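Local atomic coordinates of 3-oxo-tetronate kinase (Salmonella typhimurium, PDB entry 3DQQ), a protein that probably catalyses the ATP-dependent phosphorylation of 3-oxo-tetronate to 3-oxo-tetronate 4-phosphate. Residues G26-Q31 / G43-V48; I49-R54 / K63-A68; A245-S250 / I379-S384. All blocks are in the same frame, centred on the assembly; numbering follows the deposited sequence.

Contact 1 (G26-Q31 / G43-V48); sequences GMPTVQ and GCDAVV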
ATOM      1  N   GLY A  26     -34.263   2.317 -13.125  1.00 34.75           N
ATOM      2  CA  GLY A  26     -35.707   2.345 -12.822  1.00 34.25           C
ATOM      3  C   GLY A  26     -36.279   1.313 -11.861  1.00 34.09           C
ATOM      4  O   GLY A  26     -37.486   1.235 -11.679  1.00 34.15           O
ATOM      5  N   MET A  27     -35.444   0.487 -11.259  1.00 34.24           N
ATOM      6  CA  MET A  27     -35.947  -0.564 -10.398  1.00 34.14           C
ATOM      7  C   MET A  27     -35.501  -0.226  -8.954  1.00 33.71           C
ATOM      8  O   MET A  27     -34.306  -0.287  -8.621  1.00 33.44           O
ATOM      9  CB  MET A  27     -35.436  -1.912 -10.906  1.00 33.95           C
ATOM     10  CG  MET A  27     -36.124  -3.156 -10.330  1.00 35.29           C
ATOM     11  SD  MET A  27     -35.533  -4.684 -11.143  1.00 37.51           S
ATOM     12  CE  MET A  27     -35.942  -4.228 -12.805  1.00 37.22           C
ATOM     13  N   PRO A  28     -36.457   0.206  -8.115  1.00 32.61           N
ATOM     14  CA  PRO A  28     -36.263   0.416  -6.694  1.00 32.75           C
ATOM     15  C   PRO A  28     -35.689  -0.800  -6.025  1.00 32.50           C
ATOM     16  O   PRO A  28     -36.179  -1.871  -6.241  1.00 33.57           O
ATOM     17  CB  PRO A  28     -37.686   0.632  -6.189  1.00 31.64           C
ATOM     18  CG  PRO A  28     -38.333   1.235  -7.269  1.00 32.09           C
ATOM     19  CD  PRO A  28     -37.827   0.545  -8.498  1.00 32.48           C
ATOM     20  N   THR A  29     -34.691  -0.633  -5.183  1.00 32.74           N
ATOM     21  CA  THR A  29     -33.896  -1.757  -4.725  1.00 33.25           C
ATOM     22  C   THR A  29     -33.441  -1.554  -3.281  1.00 33.35           C
ATOM     23  O   THR A  29     -32.922  -0.510  -2.946  1.00 33.33           O
ATOM     24  CB  THR A  29     -32.632  -1.890  -5.596  1.00 33.29           C
ATOM     25  OG1 THR A  29     -33.033  -2.079  -6.953  1.00 34.99           O
ATOM     26  CG2 THR A  29     -31.759  -3.049  -5.131  1.00 32.83           C
ATOM     27  N   VAL A  30     -33.623  -2.562  -2.445  1.00 33.26           N
ATOM     28  CA  VAL A  30     -33.056  -2.584  -1.126  1.00 33.39           C
ATOM     29  C   VAL A  30     -31.842  -3.522  -1.152  1.00 33.77           C
ATOM     30  O   VAL A  30     -31.905  -4.553  -1.789  1.00 33.82           O
ATOM     31  CB  VAL A  30     -34.059  -3.151  -0.149  1.00 33.52           C
ATOM     32  CG1 VAL A  30     -33.313  -3.582   1.105  1.00 34.00           C
ATOM     33  CG2 VAL A  30     -35.186  -2.152   0.101  1.00 31.21           C
ATOM     34  N   GLN A  31     -30.742  -3.160  -0.496  1.00 33.97           N
ATOM     35  CA  GLN A  31     -29.654  -4.097  -0.249  1.00 34.19           C
ATOM     36  C   GLN A  31     -29.759  -4.555   1.167  1.00 34.47           C
ATOM     37  O   GLN A  31     -29.931  -3.731   2.041  1.00 35.15           O
ATOM     38  CB  GLN A  31     -28.308  -3.434  -0.439  1.00 34.52           C
ATOM     39  CG  GLN A  31     -27.056  -4.296  -0.073  1.00 34.32           C
ATOM     40  CD  GLN A  31     -25.734  -3.560  -0.422  1.00 35.52           C
ATOM     41  OE1 GLN A  31     -25.725  -2.681  -1.283  1.00 37.95           O
ATOM     42  NE2 GLN A  31     -24.631  -3.919   0.247  1.00 36.80           N
ATOM     43  N   GLY A  43     -41.315  -1.170  -0.459  1.00 44.58           N
ATOM     44  CA  GLY A  43     -40.803  -0.132  -1.320  1.00 43.28           C
ATOM     45  C   GLY A  43     -39.738  -0.477  -2.331  1.00 43.32           C
ATOM     46  O   GLY A  43     -39.061   0.454  -2.806  1.00 43.81           O
ATOM     47  N   CYS A  44     -39.586  -1.762  -2.691  1.00 42.23           N
ATOM     48  CA  CYS A  44     -38.641  -2.149  -3.751  1.00 41.42           C
ATOM     49  C   CYS A  44     -39.054  -3.330  -4.627  1.00 40.11           C
ATOM     50  O   CYS A  44     -39.811  -4.176  -4.209  1.00 38.56           O
ATOM     51  CB  CYS A  44     -37.327  -2.513  -3.122  1.00 41.99           C
ATOM     52  SG  CYS A  44     -37.506  -3.890  -1.982  1.00 44.40           S
ATOM     53  N   ASP A  45     -38.500  -3.389  -5.835  1.00 39.29           N
ATOM     54  CA  ASP A  45     -38.786  -4.473  -6.767  1.00 39.17           C
ATOM     55  C   ASP A  45     -37.653  -5.461  -6.885  1.00 38.10           C
ATOM     56  O   ASP A  45     -37.843  -6.531  -7.414  1.00 38.43           O
ATOM     57  CB  ASP A  45     -39.047  -3.928  -8.162  1.00 40.06           C
ATOM     58  CG  ASP A  45     -40.234  -2.965  -8.215  1.00 43.24           C
ATOM     59  OD1 ASP A  45     -41.146  -2.997  -7.345  1.00 44.71           O
ATOM     60  OD2 ASP A  45     -40.250  -2.163  -9.176  1.00 49.32           O
ATOM     61  N   ALA A  46     -36.465  -5.075  -6.438  1.00 37.17           N
ATOM     62  CA  ALA A  46     -35.295  -5.938  -6.418  1.00 35.92           C
ATOM     63  C   ALA A  46     -34.742  -5.942  -4.990  1.00 34.52           C
ATOM     64  O   ALA A  46     -34.869  -4.965  -4.295  1.00 34.03           O
ATOM     65  CB  ALA A  46     -34.259  -5.443  -7.394  1.00 35.14           C
ATOM     66  N   VAL A  47     -34.186  -7.071  -4.566  1.00 33.27           N
ATOM     67  CA  VAL A  47     -33.409  -7.147  -3.361  1.00 32.72           C
ATOM     68  C   VAL A  47     -32.021  -7.667  -3.696  1.00 31.93           C
ATOM     69  O   VAL A  47     -31.899  -8.663  -4.362  1.00 32.49           O
ATOM     70  CB  VAL A  47     -34.060  -8.051  -2.308  1.00 32.16           C
ATOM     71  CG1 VAL A  47     -33.183  -8.113  -1.056  1.00 31.80           C
ATOM     72  CG2 VAL A  47     -35.396  -7.526  -1.947  1.00 30.26           C
ATOM     73  N   VAL A  48     -30.980  -6.992  -3.236  1.00 31.55           N
ATOM     74  CA  VAL A  48     -29.629  -7.468  -3.448  1.00 31.56           C
ATOM     75  C   VAL A  48     -29.127  -7.936  -2.097  1.00 32.03           C
ATOM     76  O   VAL A  48     -29.009  -7.144  -1.184  1.00 32.11           O
ATOM     77  CB  VAL A  48     -28.726  -6.356  -3.997  1.00 31.06           C
ATOM     78  CG1 VAL A  48     -27.301  -6.840  -4.051  1.00 28.15           C
ATOM     79  CG2 VAL A  48     -29.249  -5.878  -5.349  1.00 28.15           C
TER
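The carbonyl oxygen of Pro28 is gripped by two successive amides of the 43-48 segment. Asp45 N lies 2.8 Å from Pro28 O and is tilted 34° from the carbonyl plane, whereas Ala46 N, in that plane, makes the longer bond to Pro28 O at 3.2 Å. This fork opens a parallel strand pairing within the sugar-binding N-terminal domain, where strand 29-33 runs beside strand 46-50. Beyond it the bonding is regular: Val30 N donates to Ala46 O, and Val48 N lies 3.0 Å from Val30 O. Thr29 CA, Val47 CA and Gln31 CA supplement these bonds with weaker C-H...O contacts to the facing carbonyls.

Thr29, Gln31, Ala46 and Val48 direct their side chains to one face of the sheet, which helix 12-24 covers at Thr29 and Gln31. There Thr29 is split between two roles. Its methyl CG2, anti to the backbone N, meets Val48 CG2 at 3.8 Å, while OG1 on the other branch bonds to Met27 O and passes 3.6 Å from Ala46 CB. The hydroxyl reaches Met27 O from above its carbonyl plane. The Gln31 chain extends away from the strand, and its amide nitrogen bonds to Asn33.

At the loop end, Met27 sets CG against Asp45 CB, and its sulfur comes near the Ala46 methyl. Asp45 lies alongside the Pro28 ring, pointing the same way; its carboxylate also has a long, weak ion pair with Lys4. Beside Val30, whose side chain leaves on the other face from Thr29, Cys44 has its SG between the backbone N and carbonyl carbon (chi1 60°), and this rotation brings Cys44 SG to 3.6 Å from Val30 CG2.

Contact 2 (I49-R54 / K63-A68); sequences ISLKTR and KQSLAA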
ATOM      1  N   ILE A  49     -28.886  -9.235  -1.954  1.00 32.35           N
ATOM      2  CA  ILE A  49     -28.302  -9.783  -0.738  1.00 32.79           C
ATOM      3  C   ILE A  49     -26.785  -9.824  -0.876  1.00 33.67           C
ATOM      4  O   ILE A  49     -26.246 -10.449  -1.790  1.00 33.62           O
ATOM      5  CB  ILE A  49     -28.799 -11.207  -0.473  1.00 32.53           C
ATOM      6  CG1 ILE A  49     -30.311 -11.217  -0.262  1.00 32.09           C
ATOM      7  CG2 ILE A  49     -28.058 -11.824   0.726  1.00 31.83           C
ATOM      8  CD1 ILE A  49     -30.929 -12.554  -0.562  1.00 32.38           C
ATOM      9  N   SER A  50     -26.096  -9.169   0.052  1.00 35.12           N
ATOM     10  CA  SER A  50     -24.622  -9.116   0.081  1.00 36.16           C
ATOM     11  C   SER A  50     -23.983 -10.139   1.022  1.00 35.99           C
ATOM     12  O   SER A  50     -24.246 -10.114   2.181  1.00 35.79           O
ATOM     13  CB  SER A  50     -24.200  -7.739   0.562  1.00 36.89           C
ATOM     14  OG  SER A  50     -22.854  -7.542   0.190  1.00 40.74           O
ATOM     15  N   LEU A  51     -23.133 -11.002   0.502  1.00 36.50           N
ATOM     16  CA  LEU A  51     -22.451 -12.035   1.254  1.00 37.15           C
ATOM     17  C   LEU A  51     -20.938 -11.815   1.192  1.00 38.17           C
ATOM     18  O   LEU A  51     -20.459 -11.070   0.354  1.00 37.68           O
ATOM     19  CB  LEU A  51     -22.759 -13.380   0.632  1.00 36.23           C
ATOM     20  CG  LEU A  51     -24.241 -13.781   0.588  1.00 34.85           C
ATOM     21  CD1 LEU A  51     -24.455 -15.175  -0.114  1.00 30.04           C
ATOM     22  CD2 LEU A  51     -24.841 -13.761   1.986  1.00 30.28           C
ATOM     23  N   LYS A  52     -20.191 -12.453   2.092  1.00 40.17           N
ATOM     24  CA  LYS A  52     -18.716 -12.453   2.008  1.00 42.16           C
ATOM     25  C   LYS A  52     -18.223 -13.798   1.490  1.00 41.88           C
ATOM     26  O   LYS A  52     -17.583 -14.558   2.191  1.00 42.08           O
ATOM     27  CB  LYS A  52     -18.072 -12.102   3.342  1.00 43.02           C
ATOM     28  CG  LYS A  52     -18.580 -10.709   3.850  1.00 46.89           C
ATOM     29  CD  LYS A  52     -17.950 -10.272   5.212  1.00 47.74           C
ATOM     30  CE  LYS A  52     -18.742  -9.136   5.884  1.00 50.59           C
ATOM     31  NZ  LYS A  52     -19.227  -9.573   7.265  1.00 54.80           N
ATOM     32  N   THR A  53     -18.528 -14.062   0.235  1.00 41.32           N
ATOM     33  CA  THR A  53     -18.345 -15.362  -0.301  1.00 40.75           C
ATOM     34  C   THR A  53     -17.401 -15.364  -1.513  1.00 40.15           C
ATOM     35  O   THR A  53     -17.186 -16.378  -2.106  1.00 39.65           O
ATOM     36  CB  THR A  53     -19.729 -15.941  -0.644  1.00 41.34           C
ATOM     37  OG1 THR A  53     -20.443 -14.986  -1.430  1.00 41.75           O
ATOM     38  CG2 THR A  53     -20.542 -16.260   0.661  1.00 39.07           C
ATOM     39  N   ARG A  54     -16.788 -14.250  -1.856  1.00 40.15           N
ATOM     40  CA  ARG A  54     -15.837 -14.275  -2.958  1.00 40.04           C
ATOM     41  C   ARG A  54     -14.620 -15.175  -2.737  1.00 40.03           C
ATOM     42  O   ARG A  54     -14.258 -15.903  -3.642  1.00 40.08           O
ATOM     43  CB  ARG A  54     -15.379 -12.893  -3.290  1.00 39.27           C
ATOM     44  CG  ARG A  54     -14.399 -12.877  -4.416  1.00 40.33           C
ATOM     45  CD  ARG A  54     -14.151 -11.483  -4.905  1.00 40.71           C
ATOM     46  NE  ARG A  54     -15.387 -10.861  -5.335  1.00 44.34           N
ATOM     47  CZ  ARG A  54     -15.475  -9.634  -5.807  1.00 44.18           C
ATOM     48  NH1 ARG A  54     -16.624  -9.159  -6.197  1.00 43.17           N
ATOM     49  NH2 ARG A  54     -14.395  -8.903  -5.921  1.00 47.32           N
ATOM     50  N   LYS A  63     -23.158 -22.724   1.139  1.00 35.48           N
ATOM     51  CA  LYS A  63     -24.167 -22.692   2.193  1.00 35.62           C
ATOM     52  C   LYS A  63     -24.824 -21.324   2.357  1.00 34.56           C
ATOM     53  O   LYS A  63     -26.041 -21.226   2.395  1.00 32.23           O
ATOM     54  CB  LYS A  63     -23.584 -23.166   3.515  1.00 36.70           C
ATOM     55  CG  LYS A  63     -23.211 -24.652   3.509  1.00 39.81           C
ATOM     56  CD  LYS A  63     -24.228 -25.527   4.279  1.00 42.44           C
ATOM     57  CE  LYS A  63     -24.177 -27.035   3.863  1.00 43.54           C
ATOM     58  NZ  LYS A  63     -25.214 -27.397   2.786  1.00 46.51           N
ATOM     59  N   GLN A  64     -24.004 -20.282   2.426  1.00 34.71           N
ATOM     60  CA  GLN A  64     -24.513 -18.912   2.473  1.00 35.20           C
ATOM     61  C   GLN A  64     -25.388 -18.614   1.269  1.00 35.03           C
ATOM     62  O   GLN A  64     -26.468 -18.036   1.420  1.00 34.95           O
ATOM     63  CB  GLN A  64     -23.376 -17.892   2.488  1.00 36.48           C
ATOM     64  CG  GLN A  64     -22.571 -17.742   3.787  1.00 38.72           C
ATOM     65  CD  GLN A  64     -23.496 -17.508   4.900  1.00 45.72           C
ATOM     66  OE1 GLN A  64     -24.049 -18.485   5.449  1.00 52.05           O
ATOM     67  NE2 GLN A  64     -23.771 -16.211   5.220  1.00 46.32           N
ATOM     68  N   SER A  65     -24.951 -19.021   0.074  1.00 33.86           N
ATOM     69  CA  SER A  65     -25.729 -18.690  -1.121  1.00 33.11           C
ATOM     70  C   SER A  65     -27.096 -19.390  -1.173  1.00 32.37           C
ATOM     71  O   SER A  65     -28.114 -18.782  -1.512  1.00 31.72           O
ATOM     72  CB  SER A  65     -24.930 -19.008  -2.370  1.00 33.36           C
ATOM     73  OG  SER A  65     -23.709 -18.292  -2.378  1.00 32.01           O
ATOM     74  N   LEU A  66     -27.108 -20.672  -0.832  1.00 31.81           N
ATOM     75  CA  LEU A  66     -28.367 -21.429  -0.715  1.00 30.84           C
ATOM     76  C   LEU A  66     -29.281 -20.850   0.367  1.00 31.00           C
ATOM     77  O   LEU A  66     -30.487 -20.776   0.153  1.00 32.60           O
ATOM     78  CB  LEU A  66     -28.120 -22.922  -0.492  1.00 29.00           C
ATOM     79  CG  LEU A  66     -27.454 -23.630  -1.676  1.00 29.20           C
ATOM     80  CD1 LEU A  66     -27.219 -25.094  -1.392  1.00 25.19           C
ATOM     81  CD2 LEU A  66     -28.188 -23.438  -3.042  1.00 26.49           C
ATOM     82  N   ALA A  67     -28.737 -20.419   1.503  1.00 30.50           N
ATOM     83  CA  ALA A  67     -29.554 -19.783   2.541  1.00 29.72           C
ATOM     84  C   ALA A  67     -30.213 -18.522   1.937  1.00 30.03           C
ATOM     85  O   ALA A  67     -31.428 -18.299   2.092  1.00 30.75           O
ATOM     86  CB  ALA A  67     -28.730 -19.442   3.731  1.00 26.91           C
ATOM     87  N   ALA A  68     -29.435 -17.742   1.187  1.00 30.11           N
ATOM     88  CA  ALA A  68     -29.963 -16.545   0.541  1.00 29.96           C
ATOM     89  C   ALA A  68     -31.088 -16.936  -0.400  1.00 30.08           C
ATOM     90  O   ALA A  68     -32.128 -16.298  -0.416  1.00 29.62           O
ATOM     91  CB  ALA A  68     -28.876 -15.804  -0.214  1.00 29.12           C
TER
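Leu51 reaches across to helix 58-74 with one methyl, CD1, which settles over the turn formed by Gln64 and Ser65. Leu51 CD1 is 3.8 Å from Gln64 O and 3.9 Å from both Gln64 CB and Ser65 OG, so it touches backbone and side chain together. The Ser65 hydroxyl bonds to Ala61 O one turn earlier in the helix, and its oxygen only touches the leucine methyl. Thr53 places CG2 anti to its carbonyl carbon, and this Thr53 CG2 meets Gln64 CB at 3.7 Å, the two side chains crossing at a slant. One turn further on, Ala68 presents its methyl to Ile49, whose CD1 closes to 3.9 Å from Ala68 CB; Trp71 and Leu72 continue the cover over this isoleucine.

The helix thus lies against one side of the parallel sheet of the sugar-binding domain, over the end of strand 46-50 and the loop that leaves it, before the chain enters strand 79-83. Contact across this layer is entirely apolar or van der Waals in kind.

Toward solvent the fit thins out at the end of Gln64, which is partly exposed. Its chain bends at chi2 (-53°), bringing Gln64 NE2 no nearer than 4.2 Å to Leu51 CD2, and the side chain also touches Asp34.

Contact 3 (A245-S250 / I379-S384); sequences AGYPLS and IGPCIS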
ATOM      1  N   ALA A 245     -36.751   6.465  -2.474  1.00 43.30           N
ATOM      2  CA  ALA A 245     -36.769   5.846  -1.152  1.00 42.28           C
ATOM      3  C   ALA A 245     -35.404   5.899  -0.445  1.00 41.61           C
ATOM      4  O   ALA A 245     -35.325   5.834   0.777  1.00 40.38           O
ATOM      5  CB  ALA A 245     -37.249   4.464  -1.254  1.00 41.41           C
ATOM      6  N   GLY A 246     -34.338   6.032  -1.236  1.00 41.28           N
ATOM      7  CA  GLY A 246     -32.971   6.209  -0.716  1.00 40.73           C
ATOM      8  C   GLY A 246     -32.370   7.605  -0.877  1.00 40.08           C
ATOM      9  O   GLY A 246     -31.187   7.789  -0.607  1.00 39.89           O
ATOM     10  N   TYR A 247     -33.169   8.579  -1.336  1.00 38.77           N
ATOM     11  CA  TYR A 247     -32.795   9.991  -1.215  1.00 38.30           C
ATOM     12  C   TYR A 247     -32.544  10.323   0.247  1.00 37.67           C
ATOM     13  O   TYR A 247     -33.288   9.915   1.104  1.00 37.20           O
ATOM     14  CB  TYR A 247     -33.887  10.923  -1.732  1.00 36.49           C
ATOM     15  CG  TYR A 247     -33.356  12.321  -1.953  1.00 36.50           C
ATOM     16  CD1 TYR A 247     -32.749  12.667  -3.165  1.00 33.59           C
ATOM     17  CD2 TYR A 247     -33.390  13.266  -0.943  1.00 32.44           C
ATOM     18  CE1 TYR A 247     -32.242  13.898  -3.377  1.00 32.86           C
ATOM     19  CE2 TYR A 247     -32.888  14.505  -1.150  1.00 33.31           C
ATOM     20  CZ  TYR A 247     -32.312  14.822  -2.376  1.00 33.69           C
ATOM     21  OH  TYR A 247     -31.778  16.076  -2.594  1.00 35.27           O
ATOM     22  N   PRO A 248     -31.479  11.053   0.531  1.00 38.01           N
ATOM     23  CA  PRO A 248     -31.097  11.230   1.914  1.00 38.77           C
ATOM     24  C   PRO A 248     -32.041  12.083   2.728  1.00 39.01           C
ATOM     25  O   PRO A 248     -32.636  12.997   2.196  1.00 38.82           O
ATOM     26  CB  PRO A 248     -29.718  11.897   1.815  1.00 38.76           C
ATOM     27  CG  PRO A 248     -29.644  12.472   0.490  1.00 38.26           C
ATOM     28  CD  PRO A 248     -30.523  11.678  -0.391  1.00 38.15           C
ATOM     29  N   LEU A 249     -32.142  11.761   4.015  1.00 39.94           N
ATOM     30  CA  LEU A 249     -33.012  12.444   4.988  1.00 40.60           C
ATOM     31  C   LEU A 249     -32.513  13.825   5.388  1.00 41.19           C
ATOM     32  O   LEU A 249     -31.378  14.157   5.158  1.00 42.34           O
ATOM     33  CB  LEU A 249     -33.068  11.619   6.277  1.00 40.54           C
ATOM     34  CG  LEU A 249     -33.552  10.177   6.205  1.00 40.02           C
ATOM     35  CD1 LEU A 249     -33.423   9.521   7.563  1.00 39.19           C
ATOM     36  CD2 LEU A 249     -34.968  10.208   5.775  1.00 37.93           C
ATOM     37  N   SER A 250     -33.358  14.601   6.039  1.00 42.06           N
ATOM     38  CA  SER A 250     -32.948  15.869   6.635  1.00 42.72           C
ATOM     39  C   SER A 250     -32.204  15.698   7.936  1.00 42.73           C
ATOM     40  O   SER A 250     -32.441  14.758   8.684  1.00 43.90           O
ATOM     41  CB  SER A 250     -34.156  16.738   6.944  1.00 43.13           C
ATOM     42  OG  SER A 250     -34.425  17.551   5.814  1.00 46.49           O
ATOM     43  N   ILE A 379     -31.607   1.856  -1.747  1.00 36.61           N
ATOM     44  CA  ILE A 379     -30.539   2.431  -2.525  1.00 37.02           C
ATOM     45  C   ILE A 379     -31.053   3.665  -3.242  1.00 37.42           C
ATOM     46  O   ILE A 379     -32.085   3.642  -3.886  1.00 37.98           O
ATOM     47  CB  ILE A 379     -29.993   1.408  -3.500  1.00 36.95           C
ATOM     48  CG1 ILE A 379     -29.524   0.154  -2.722  1.00 36.00           C
ATOM     49  CG2 ILE A 379     -28.877   2.024  -4.359  1.00 36.97           C
ATOM     50  CD1 ILE A 379     -28.172   0.265  -2.095  1.00 33.46           C
ATOM     51  N   GLY A 380     -30.340   4.761  -3.087  1.00 38.06           N
ATOM     52  CA  GLY A 380     -30.767   6.032  -3.621  1.00 38.85           C
ATOM     53  C   GLY A 380     -29.888   6.449  -4.785  1.00 39.61           C
ATOM     54  O   GLY A 380     -29.292   5.601  -5.464  1.00 39.99           O
ATOM     55  N   PRO A 381     -29.803   7.757  -5.026  1.00 40.28           N
ATOM     56  CA  PRO A 381     -29.060   8.285  -6.141  1.00 41.68           C
ATOM     57  C   PRO A 381     -27.559   8.241  -5.947  1.00 43.29           C
ATOM     58  O   PRO A 381     -27.087   8.195  -4.810  1.00 43.55           O
ATOM     59  CB  PRO A 381     -29.510   9.728  -6.203  1.00 41.35           C
ATOM     60  CG  PRO A 381     -30.013  10.040  -4.861  1.00 40.77           C
ATOM     61  CD  PRO A 381     -30.451   8.807  -4.229  1.00 40.19           C
ATOM     62  N   CYS A 382     -26.836   8.262  -7.067  1.00 44.61           N
ATOM     63  CA  CYS A 382     -25.393   8.322  -7.070  1.00 45.99           C
ATOM     64  C   CYS A 382     -24.805   9.631  -6.746  1.00 45.53           C
ATOM     65  O   CYS A 382     -25.269  10.640  -7.226  1.00 45.66           O
ATOM     66  CB  CYS A 382     -24.885   8.096  -8.453  1.00 47.38           C
ATOM     67  SG  CYS A 382     -24.931   6.457  -8.723  1.00 57.64           S
ATOM     68  N   ILE A 383     -23.714   9.594  -6.010  1.00 44.93           N
ATOM     69  CA  ILE A 383     -22.919  10.759  -5.797  1.00 44.90           C
ATOM     70  C   ILE A 383     -21.803  10.630  -6.814  1.00 45.48           C
ATOM     71  O   ILE A 383     -21.440  11.579  -7.456  1.00 45.96           O
ATOM     72  CB  ILE A 383     -22.417  10.826  -4.337  1.00 44.58           C
ATOM     73  CG1 ILE A 383     -23.614  10.773  -3.365  1.00 43.65           C
ATOM     74  CG2 ILE A 383     -21.603  12.074  -4.129  1.00 43.80           C
ATOM     75  CD1 ILE A 383     -23.312  10.243  -2.000  1.00 43.27           C
ATOM     76  N   SER A 384     -21.270   9.434  -6.968  1.00 46.39           N
ATOM     77  CA  SER A 384     -20.225   9.148  -7.932  1.00 46.76           C
ATOM     78  C   SER A 384     -20.498   7.729  -8.305  1.00 47.26           C
ATOM     79  O   SER A 384     -21.251   7.054  -7.635  1.00 48.12           O
ATOM     80  CB  SER A 384     -18.832   9.220  -7.295  1.00 47.24           C
ATOM     81  OG  SER A 384     -18.380  10.559  -7.104  1.00 49.03           O
TER
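This is a close backbone-to-backbone apposition of two glycines, set where the loop between helix 224-235 and strand 253-257 passes strand 376-382 of the nucleotide-binding C-terminal domain. Gly246 CA and Gly380 CA lie 3.7 Å from each other. Neither residue has a side chain, and a CB on either would be directed at the other segment: on Gly246 it would clash with Gly380 N, on Gly380 with Gly246 O. Their lack of one is what allows the two backbones to lie so near.

The one C-H...O contact between the segments comes from the Gly246 carbonyl. Gly246 O faces Gly380 CA at 3.5 Å, with an angle of 157° at the hydrogen, and the same oxygen is 3.8 Å from Pro381 CD. Pro381 directs its ring toward the loop, where Pro381 CD also comes to 4.0 Å from Tyr247 N.

Tyr247 adds an apolar margin. Its CG stands anti to the backbone N (chi1 -164°), which leaves Tyr247 CD1 4.2 Å from Pro381 CG, the two side chains crossing at about a right angle. The next residue, Pro248, lies over one ring face with its CD, near the rim, and Phe419 touches both Tyr247 and Pro381.

Several neighbouring peptide groups bond to strand 387-392 instead. Asn391 ND2 bonds to the carbonyl oxygens of both Ala245 and Tyr247, while Gly380 and Pro381 are joined to Trp389 by backbone hydrogen bonds. Strand 387-392 thus bonds to both segments.

With conventional hydrogen bonds absent between the two segments, and with one C-H...O contact and a few van der Waals touches in their place, the fit here depends on the shape of the bare glycine backbones rather than on polar complementarity.

In the fold
The contacts follow one another along the chain. Contacts 1 and 2 lie within the sugar-binding N-terminal domain and share strand 46-50, contact 1 along its beginning and contact 2 at its end; their centres are about 18 Å apart, and Gln31 packs on Ser50 between them. Contact 3 lies about 13 Å from contact 1, centre to centre, and uses strand 376-382, part of the nucleotide-binding C-terminal region. That strand runs antiparallel to strand 29-33, with Thr29 and Ile379 hydrogen-bonded through their backbones, consistent with a junction of the sugar-binding and nucleotide-binding domains between contacts 1 and 3. Contacts 2 and 3 do not touch, their nearest atoms being about 9 Å apart.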